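Local coordinates for ORF10 (Moritella marina, PDB 6RIW), which probably catalyses chain-elongating condensation in polyunsaturated fatty acid synthesis, this chain being the ketosynthase-chain length factor didomain of a longer multifunctional synthase, at residues Q99-A104 with A183-S188; A104-S109 with V275-H280; H280-I285 with A381-G386. All coordinates share one frame; numbering follows the deposited sequence.

Contact 1 of 3, residues Q99-A104 with A183-S188; sequences QALTDA and AGLGGS
Leu-101 meets Ala-183 and Leu-185 because its CB points toward residues 183-188 and chi1 of -79° sets CG anti to the carbonyl carbon, while chi2 of 174° carries CD1 on in an extended line, making that methyl the touching end. In Leu-185, chi1 of -49° likewise sets CG anti to the carbonyl carbon; CD1 continues the extended line, anti to CA, and it is the other branch, CD2, that approaches Leu-101. The evidence for contact is two methyl-methyl approaches. Leu-101 CD1 lies 4.2 Å from Ala-183 CB and 4.4 Å from Leu-185 CD2, so one methyl serves both partners. The backbones stay well apart, with Leu-101 CA and Ala-183 CA, the nearest such pair, 8.9 Å from each other, and only 69 Å² is buried in all.

Residues 99-104 form the last turn and a half of helix 88-104, as the bond from Asp-103 N to Gln-99 O (2.8 Å) attests. Residues 183-188 lead from the end of helix 174-183 to strand 189-193. A Schellman motif closes that helix, Gly-184 taking the positive phi, and the turned chain then presents Leu-185 to the same apolar patch as Ala-183. Val-267, Leu-219, Leu-112 and Trp-107 also touch Leu-101. Further along, Ser-188 OG is hydrogen-bonded to Glu-674 OE2, in the second ketosynthase-like region of the chain.

No hydrogen bond or charge joins the two segments. Cohesion therefore rests on dispersion and the exclusion of water from three buried aliphatic side chains, part of the hydrophobic layer between helices and sheet in this thiolase-like fold.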
loop_
_atom_site.group_PDB
_atom_site.type_symbol
_atom_site.label_atom_id
_atom_site.label_comp_id
_atom_site.label_asym_id
_atom_site.label_seq_id
_atom_site.Cartn_x
_atom_site.Cartn_y
_atom_site.Cartn_z
ATOM N N GLN A 99 22.220 4.548 2.281
ATOM C CA GLN A 99 22.812 5.876 2.160
ATOM C C GLN A 99 22.404 6.767 3.324
ATOM O O GLN A 99 23.232 7.518 3.857
ATOM C CB GLN A 99 22.407 6.518 0.828
ATOM C CG GLN A 99 23.003 5.821 -0.422
ATOM C CD GLN A 99 24.522 5.865 -0.447
ATOM O OE1 GLN A 99 25.125 6.922 -0.287
ATOM N NE2 GLN A 99 25.144 4.711 -0.630
ATOM N N ALA A 100 21.134 6.703 3.729
ATOM C CA ALA A 100 20.676 7.558 4.819
ATOM C C ALA A 100 21.306 7.149 6.140
ATOM O O ALA A 100 21.716 8.009 6.922
ATOM C CB ALA A 100 19.147 7.538 4.924
ATOM N N LEU A 101 21.379 5.842 6.422
ATOM C CA LEU A 101 22.009 5.402 7.662
ATOM C C LEU A 101 23.503 5.711 7.657
ATOM O O LEU A 101 24.065 6.127 8.679
ATOM C CB LEU A 101 21.763 3.911 7.871
ATOM C CG LEU A 101 20.351 3.665 8.408
ATOM C CD1 LEU A 101 20.091 2.182 8.451
ATOM C CD2 LEU A 101 20.197 4.288 9.788
ATOM N N THR A 102 24.153 5.546 6.509
ATOM C CA THR A 102 25.570 5.883 6.421
ATOM C C THR A 102 25.779 7.383 6.581
ATOM O O THR A 102 26.727 7.818 7.244
ATOM C CB THR A 102 26.133 5.379 5.091
ATOM O OG1 THR A 102 25.973 3.956 5.038
ATOM C CG2 THR A 102 27.623 5.705 4.988
ATOM N N ASP A 103 24.880 8.186 6.009
ATOM C CA ASP A 103 24.917 9.633 6.211
ATOM C C ASP A 103 24.802 9.989 7.688
ATOM O O ASP A 103 25.522 10.868 8.183
ATOM C CB ASP A 103 23.787 10.301 5.426
ATOM C CG ASP A 103 23.886 11.806 5.443
ATOM O OD1 ASP A 103 24.991 12.310 5.189
ATOM O OD2 ASP A 103 22.871 12.494 5.701
ATOM N N ALA A 104 23.895 9.327 8.408
ATOM C CA ALA A 104 23.720 9.639 9.822
ATOM C C ALA A 104 24.822 9.059 10.693
ATOM O O ALA A 104 24.962 9.479 11.845
ATOM C CB ALA A 104 22.362 9.134 10.318
ATOM N N ALA A 183 19.042 -4.153 6.756
ATOM C CA ALA A 183 19.816 -3.189 7.521
ATOM C C ALA A 183 19.963 -3.574 8.992
ATOM O O ALA A 183 20.612 -2.848 9.738
ATOM C CB ALA A 183 19.190 -1.794 7.411
ATOM N N GLY A 184 19.375 -4.685 9.430
ATOM C CA GLY A 184 19.505 -5.081 10.822
ATOM C C GLY A 184 18.712 -4.252 11.805
ATOM O O GLY A 184 19.142 -4.080 12.950
ATOM N N LEU A 185 17.556 -3.744 11.402
ATOM C CA LEU A 185 16.704 -2.959 12.295
ATOM C C LEU A 185 15.899 -3.853 13.239
ATOM O O LEU A 185 15.260 -4.813 12.798
ATOM C CB LEU A 185 15.736 -2.120 11.466
ATOM C CG LEU A 185 16.360 -1.319 10.334
ATOM C CD1 LEU A 185 15.271 -0.415 9.759
ATOM C CD2 LEU A 185 17.549 -0.509 10.872
ATOM N N GLY A 186 15.873 -3.503 14.524
ATOM C CA GLY A 186 15.130 -4.295 15.491
ATOM C C GLY A 186 13.801 -3.731 15.972
ATOM O O GLY A 186 13.163 -4.318 16.856
ATOM N N GLY A 187 13.361 -2.599 15.418
ATOM C CA GLY A 187 12.145 -1.946 15.852
ATOM C C GLY A 187 10.974 -2.235 14.917
ATOM O O GLY A 187 11.012 -3.142 14.088
ATOM N N SER A 188 9.898 -1.471 15.099
ATOM C CA SER A 188 8.668 -1.697 14.335
ATOM C C SER A 188 8.856 -1.316 12.874
ATOM O O SER A 188 9.638 -0.422 12.540
ATOM C CB SER A 188 7.506 -0.879 14.909
ATOM O OG SER A 188 7.334 -1.126 16.284
#

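Contact 2 of 3, residues A104-S109 with V275-H280; sequences AGYWGS and VRDGDH
Tyr-106 reaches Asp-279 from just beyond a Schellman motif that ends helix 88-104: Gly-105, with positive phi, is the C-prime residue, and Tyr-106 N bonds back to Leu-101 O. A type II beta turn from Tyr-106 to Ser-109 follows. From CB, chi1 of -72° sends CG anti to the carbonyl carbon and turns the ring toward residues 275-280. The ring then travels between edge neighbours of its own segment: CD1 of Tyr-106 comes 3.7 Å from Ser-109 OG, while CD2 of Tyr-106 is 3.9 Å from Ala-104 CB. Beyond them CE2 of Tyr-106 meets Asp-279 OD1 at 3.3 Å, near the ring plane.

At the tip, Tyr-106 OH donates a 2.7 Å hydrogen bond to Asp-279 OD1, which accepts with its syn lone pair; carboxylate and ring planes stand 74° apart. The same OH touches Asp-277 CB at 3.7 Å. Asp-277 is itself gripped side-on by Arg-276, whose NE lies 2.8 Å from Asp-277 OD1. Lys-269 NZ forms salt bridges to OD2 of both Asp-277 and Asp-279, which would probably offset the two neighbouring negative charges. Replacing Tyr-106 by a phenylalanine would probably leave Asp-279 OD1 without its hydroxyl donor, with the Lys-269 salt bridge still holding OD2.

The bond thus joins the ends of two helices, for Gly-278 closes helix 271-277 with a Schellman motif of its own. A water adds a second link at backbone level: it accepts from His-280 N at 3.0 Å and sits 3.1 Å from Ala-104 O.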
loop_
_atom_site.group_PDB
_atom_site.type_symbol
_atom_site.label_atom_id
_atom_site.label_comp_id
_atom_site.label_asym_id
_atom_site.label_seq_id
_atom_site.Cartn_x
_atom_site.Cartn_y
_atom_site.Cartn_z
ATOM N N ALA A 104 23.895 9.327 8.408
ATOM C CA ALA A 104 23.720 9.639 9.822
ATOM C C ALA A 104 24.822 9.059 10.693
ATOM O O ALA A 104 24.962 9.479 11.845
ATOM C CB ALA A 104 22.362 9.134 10.318
ATOM N N GLY A 105 25.584 8.101 10.179
ATOM C CA GLY A 105 26.658 7.499 10.939
ATOM C C GLY A 105 26.254 6.291 11.742
ATOM O O GLY A 105 26.916 5.975 12.735
ATOM N N TYR A 106 25.181 5.596 11.344
ATOM C CA TYR A 106 24.653 4.480 12.119
ATOM C C TYR A 106 24.548 3.190 11.316
ATOM O O TYR A 106 24.000 2.205 11.825
ATOM C CB TYR A 106 23.284 4.841 12.716
ATOM C CG TYR A 106 23.425 5.841 13.840
ATOM C CD1 TYR A 106 23.789 5.424 15.120
ATOM C CD2 TYR A 106 23.242 7.199 13.618
ATOM C CE1 TYR A 106 23.950 6.340 16.153
ATOM C CE2 TYR A 106 23.406 8.132 14.649
ATOM C CZ TYR A 106 23.760 7.693 15.911
ATOM O OH TYR A 106 23.932 8.600 16.935
ATOM N N TRP A 107 25.086 3.144 10.102
ATOM C CA TRP A 107 25.107 1.885 9.366
ATOM C C TRP A 107 25.862 0.824 10.161
ATOM O O TRP A 107 27.026 1.019 10.526
ATOM C CB TRP A 107 25.746 2.078 7.998
ATOM C CG TRP A 107 25.660 0.830 7.153
ATOM C CD1 TRP A 107 26.688 0.003 6.794
ATOM C CD2 TRP A 107 24.465 0.253 6.604
ATOM N NE1 TRP A 107 26.205 -1.047 6.041
ATOM C CE2 TRP A 107 24.845 -0.918 5.915
ATOM C CE3 TRP A 107 23.111 0.616 6.630
ATOM C CZ2 TRP A 107 23.920 -1.724 5.240
ATOM C CZ3 TRP A 107 22.187 -0.192 5.957
ATOM C CH2 TRP A 107 22.601 -1.346 5.274
ATOM N N GLY A 108 25.202 -0.299 10.443
ATOM C CA GLY A 108 25.842 -1.367 11.187
ATOM C C GLY A 108 25.977 -1.136 12.680
ATOM O O GLY A 108 26.698 -1.890 13.350
ATOM N N SER A 109 25.296 -0.133 13.224
ATOM C CA SER A 109 25.367 0.206 14.637
ATOM C C SER A 109 24.449 -0.681 15.477
ATOM O O SER A 109 23.373 -1.101 15.037
ATOM C CB SER A 109 24.994 1.684 14.817
ATOM O OG SER A 109 24.826 2.037 16.176
ATOM N N VAL A 275 21.374 15.610 20.136
ATOM C CA VAL A 275 22.376 16.518 20.696
ATOM C C VAL A 275 23.328 15.755 21.605
ATOM O O VAL A 275 24.549 15.951 21.551
ATOM C CB VAL A 275 21.687 17.684 21.429
ATOM C CG1 VAL A 275 22.702 18.489 22.231
ATOM C CG2 VAL A 275 20.976 18.578 20.429
ATOM N N ARG A 276 22.792 14.844 22.424
ATOM C CA ARG A 276 23.623 14.036 23.312
ATOM C C ARG A 276 24.643 13.213 22.532
ATOM O O ARG A 276 25.811 13.111 22.935
ATOM C CB ARG A 276 22.726 13.137 24.169
ATOM C CG ARG A 276 23.436 12.071 24.998
ATOM C CD ARG A 276 22.468 10.959 25.426
ATOM N NE ARG A 276 22.101 10.102 24.296
ATOM C CZ ARG A 276 21.008 9.343 24.240
ATOM N NH1 ARG A 276 20.162 9.303 25.260
ATOM N NH2 ARG A 276 20.766 8.610 23.157
ATOM N N ASP A 277 24.236 12.641 21.398
ATOM C CA ASP A 277 25.091 11.717 20.663
ATOM C C ASP A 277 25.969 12.404 19.626
ATOM O O ASP A 277 26.759 11.723 18.965
ATOM C CB ASP A 277 24.243 10.625 19.986
ATOM C CG ASP A 277 23.470 9.766 20.992
ATOM O OD1 ASP A 277 23.910 9.652 22.151
ATOM O OD2 ASP A 277 22.410 9.204 20.633
ATOM N N GLY A 278 25.860 13.722 19.463
ATOM C CA GLY A 278 26.727 14.432 18.538
ATOM C C GLY A 278 26.394 14.247 17.072
ATOM O O GLY A 278 27.290 14.317 16.222
ATOM N N ASP A 279 25.128 14.001 16.751
ATOM C CA ASP A 279 24.728 13.805 15.366
ATOM C C ASP A 279 24.718 15.130 14.608
ATOM O O ASP A 279 24.541 16.203 15.183
ATOM C CB ASP A 279 23.341 13.159 15.300
ATOM C CG ASP A 279 23.279 11.840 16.046
ATOM O OD1 ASP A 279 24.238 11.047 15.929
ATOM O OD2 ASP A 279 22.278 11.587 16.749
ATOM N N HIS A 280 24.886 15.039 13.292
ATOM C CA HIS A 280 24.648 16.183 12.429
ATOM C C HIS A 280 23.145 16.368 12.267
ATOM O O HIS A 280 22.446 15.432 11.859
ATOM C CB HIS A 280 25.311 15.977 11.070
ATOM C CG HIS A 280 25.040 17.089 10.108
ATOM N ND1 HIS A 280 24.058 17.015 9.144
ATOM C CD2 HIS A 280 25.595 18.317 9.986
ATOM C CE1 HIS A 280 24.026 18.147 8.464
ATOM N NE2 HIS A 280 24.951 18.952 8.953
HETATM O O HOH W 1 24.152 12.449 11.986
#

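Contact 3 of 3, residues H280-I285 with A381-G386; sequences HIYAII and AMLALG
Met-382 and Leu-383 are the helix residues that touch Tyr-282 and Ala-283, and the turn that carries them is regular, with Leu-385 N bonded to Ala-381 O at 2.8 Å. At Met-382, the first to make contact, chi1 of -66° puts CG anti to the carbonyl carbon and lays the base of the side chain against Ala-283. Met-382 CG is 3.8 Å and its CB 3.9 Å from Ala-283 CB; past CG the chain runs extended, and it also packs on Val-6 and Leu-449. The carbonyl of Met-382 does double duty. It takes the helical bond from Gly-386 N at 3.2 Å, and a water donates to it at 2.8 Å while giving its other proton to Tyr-282 O at 2.7 Å.

Next comes Leu-383, whose CD2 approaches Tyr-282 CD2 at 4.2 Å, the two side chains lying alongside and pointing the same way. The Tyr-282 ring is held independently: His-280 CE1 sits over the centre of one face in an edge-to-face pair, and the phenol OH is hydrogen-bonded to Asp-103 OD2. Leu-385 turns to Leu-449 and Trp-419.

Helix 374-387 thereby packs over Ala-283 and the chain leading into strand 283-292, which pairs with strands 4-12 and 443-450; the magnesium ion is about 13 Å from the Ala-283 side chain. With no direct polar bond across, adhesion is apolar, while the shared water gives each of two carbonyl oxygens a donor and bridges acceptors that could not bond to each other.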
loop_
_atom_site.group_PDB
_atom_site.type_symbol
_atom_site.label_atom_id
_atom_site.label_comp_id
_atom_site.label_asym_id
_atom_site.label_seq_id
_atom_site.Cartn_x
_atom_site.Cartn_y
_atom_site.Cartn_z
ATOM N N HIS A 280 24.886 15.039 13.292
ATOM C CA HIS A 280 24.648 16.183 12.429
ATOM C C HIS A 280 23.145 16.368 12.267
ATOM O O HIS A 280 22.446 15.432 11.859
ATOM C CB HIS A 280 25.311 15.977 11.070
ATOM C CG HIS A 280 25.040 17.089 10.108
ATOM N ND1 HIS A 280 24.058 17.015 9.144
ATOM C CD2 HIS A 280 25.595 18.317 9.986
ATOM C CE1 HIS A 280 24.026 18.147 8.464
ATOM N NE2 HIS A 280 24.951 18.952 8.953
ATOM N N ILE A 281 22.640 17.554 12.595
ATOM C CA ILE A 281 21.214 17.852 12.484
ATOM C C ILE A 281 20.983 18.672 11.220
ATOM O O ILE A 281 21.518 19.779 11.084
ATOM C CB ILE A 281 20.705 18.584 13.737
ATOM C CG1 ILE A 281 20.891 17.692 14.970
ATOM C CG2 ILE A 281 19.265 18.986 13.581
ATOM C CD1 ILE A 281 20.532 18.370 16.290
ATOM N N TYR A 282 20.173 18.140 10.296
ATOM C CA TYR A 282 19.830 18.874 9.081
ATOM C C TYR A 282 18.739 19.898 9.337
ATOM O O TYR A 282 18.722 20.973 8.717
ATOM C CB TYR A 282 19.345 17.920 7.994
ATOM C CG TYR A 282 20.420 17.134 7.294
ATOM C CD1 TYR A 282 20.835 15.912 7.787
ATOM C CD2 TYR A 282 21.000 17.606 6.131
ATOM C CE1 TYR A 282 21.794 15.173 7.151
ATOM C CE2 TYR A 282 21.975 16.875 5.477
ATOM C CZ TYR A 282 22.366 15.658 5.993
ATOM O OH TYR A 282 23.330 14.914 5.357
ATOM N N ALA A 283 17.786 19.555 10.191
ATOM C CA ALA A 283 16.638 20.417 10.427
ATOM C C ALA A 283 15.890 19.838 11.610
ATOM O O ALA A 283 16.130 18.698 12.020
ATOM C CB ALA A 283 15.725 20.519 9.200
ATOM N N ILE A 284 14.988 20.642 12.156
ATOM C CA ILE A 284 14.120 20.249 13.256
ATOM C C ILE A 284 12.704 20.121 12.711
ATOM O O ILE A 284 12.208 21.029 12.021
ATOM C CB ILE A 284 14.169 21.274 14.409
ATOM C CG1 ILE A 284 15.595 21.387 15.002
ATOM C CG2 ILE A 284 13.091 20.954 15.456
ATOM C CD1 ILE A 284 16.006 20.278 15.955
ATOM N N ILE A 285 12.060 18.990 12.991
ATOM C CA ILE A 285 10.632 18.855 12.745
ATOM C C ILE A 285 9.936 19.364 14.002
ATOM O O ILE A 285 10.020 18.747 15.068
ATOM C CB ILE A 285 10.231 17.409 12.414
ATOM C CG1 ILE A 285 10.977 16.933 11.152
ATOM C CG2 ILE A 285 8.726 17.328 12.193
ATOM C CD1 ILE A 285 10.844 15.445 10.879
ATOM N N ALA A 381 13.198 21.572 1.371
ATOM C CA ALA A 381 12.940 22.509 2.463
ATOM C C ALA A 381 13.990 22.390 3.562
ATOM O O ALA A 381 14.470 23.410 4.085
ATOM C CB ALA A 381 11.533 22.292 3.024
ATOM N N MET A 382 14.371 21.162 3.932
ATOM C CA MET A 382 15.376 21.004 4.978
ATOM C C MET A 382 16.736 21.523 4.539
ATOM O O MET A 382 17.473 22.098 5.352
ATOM C CB MET A 382 15.495 19.541 5.410
ATOM C CG MET A 382 14.251 19.027 6.084
ATOM S SD MET A 382 14.350 17.251 6.355
ATOM C CE MET A 382 12.598 16.923 6.682
ATOM N N LEU A 383 17.108 21.312 3.273
ATOM C CA LEU A 383 18.378 21.857 2.805
ATOM C C LEU A 383 18.315 23.377 2.704
ATOM O O LEU A 383 19.304 24.061 2.991
ATOM C CB LEU A 383 18.773 21.243 1.460
ATOM C CG LEU A 383 19.226 19.771 1.535
ATOM C CD1 LEU A 383 19.554 19.208 0.148
ATOM C CD2 LEU A 383 20.394 19.578 2.497
ATOM N N ALA A 384 17.164 23.920 2.299
ATOM C CA ALA A 384 17.005 25.371 2.221
ATOM C C ALA A 384 17.074 26.013 3.601
ATOM O O ALA A 384 17.638 27.106 3.757
ATOM C CB ALA A 384 15.677 25.714 1.553
ATOM N N LEU A 385 16.478 25.360 4.609
ATOM C CA LEU A 385 16.534 25.873 5.976
ATOM C C LEU A 385 17.961 25.894 6.504
ATOM O O LEU A 385 18.345 26.821 7.228
ATOM C CB LEU A 385 15.643 25.032 6.895
ATOM C CG LEU A 385 14.143 25.314 6.825
ATOM C CD1 LEU A 385 13.320 24.112 7.369
ATOM C CD2 LEU A 385 13.788 26.590 7.559
ATOM N N GLY A 386 18.760 24.877 6.172
ATOM C CA GLY A 386 20.125 24.835 6.660
ATOM C C GLY A 386 21.055 25.800 5.955
ATOM O O GLY A 386 21.969 26.349 6.579
HETATM O O HOH W 2 20.000 21.447 6.370
#

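Overall arrangement
All three contacts lie in the first ketosynthase-like region, on the same side of the chain's centre. The centres of contacts 1 and 2 are 10 Å apart, those of 2 and 3 16 Å, and those of 1 and 3 19 Å. Contacts 1 and 2 share Ala-104 at the end of helix 88-104, and their segments alternate along the chain; contacts 2 and 3 share His-280, where helix 271-277 gives way to strand 283-292. Trp-107 packs on Leu-101 and Ala-183, tying 104-109 to contact 1, and Val-275 meets Ile-281 between contacts 2 and 3. Asp-103 OD2 of helix 88-104 probably hydrogen-bonds Tyr-282 OH, so helices 88-104 and 374-387 are linked through the residues entering strand 283-292.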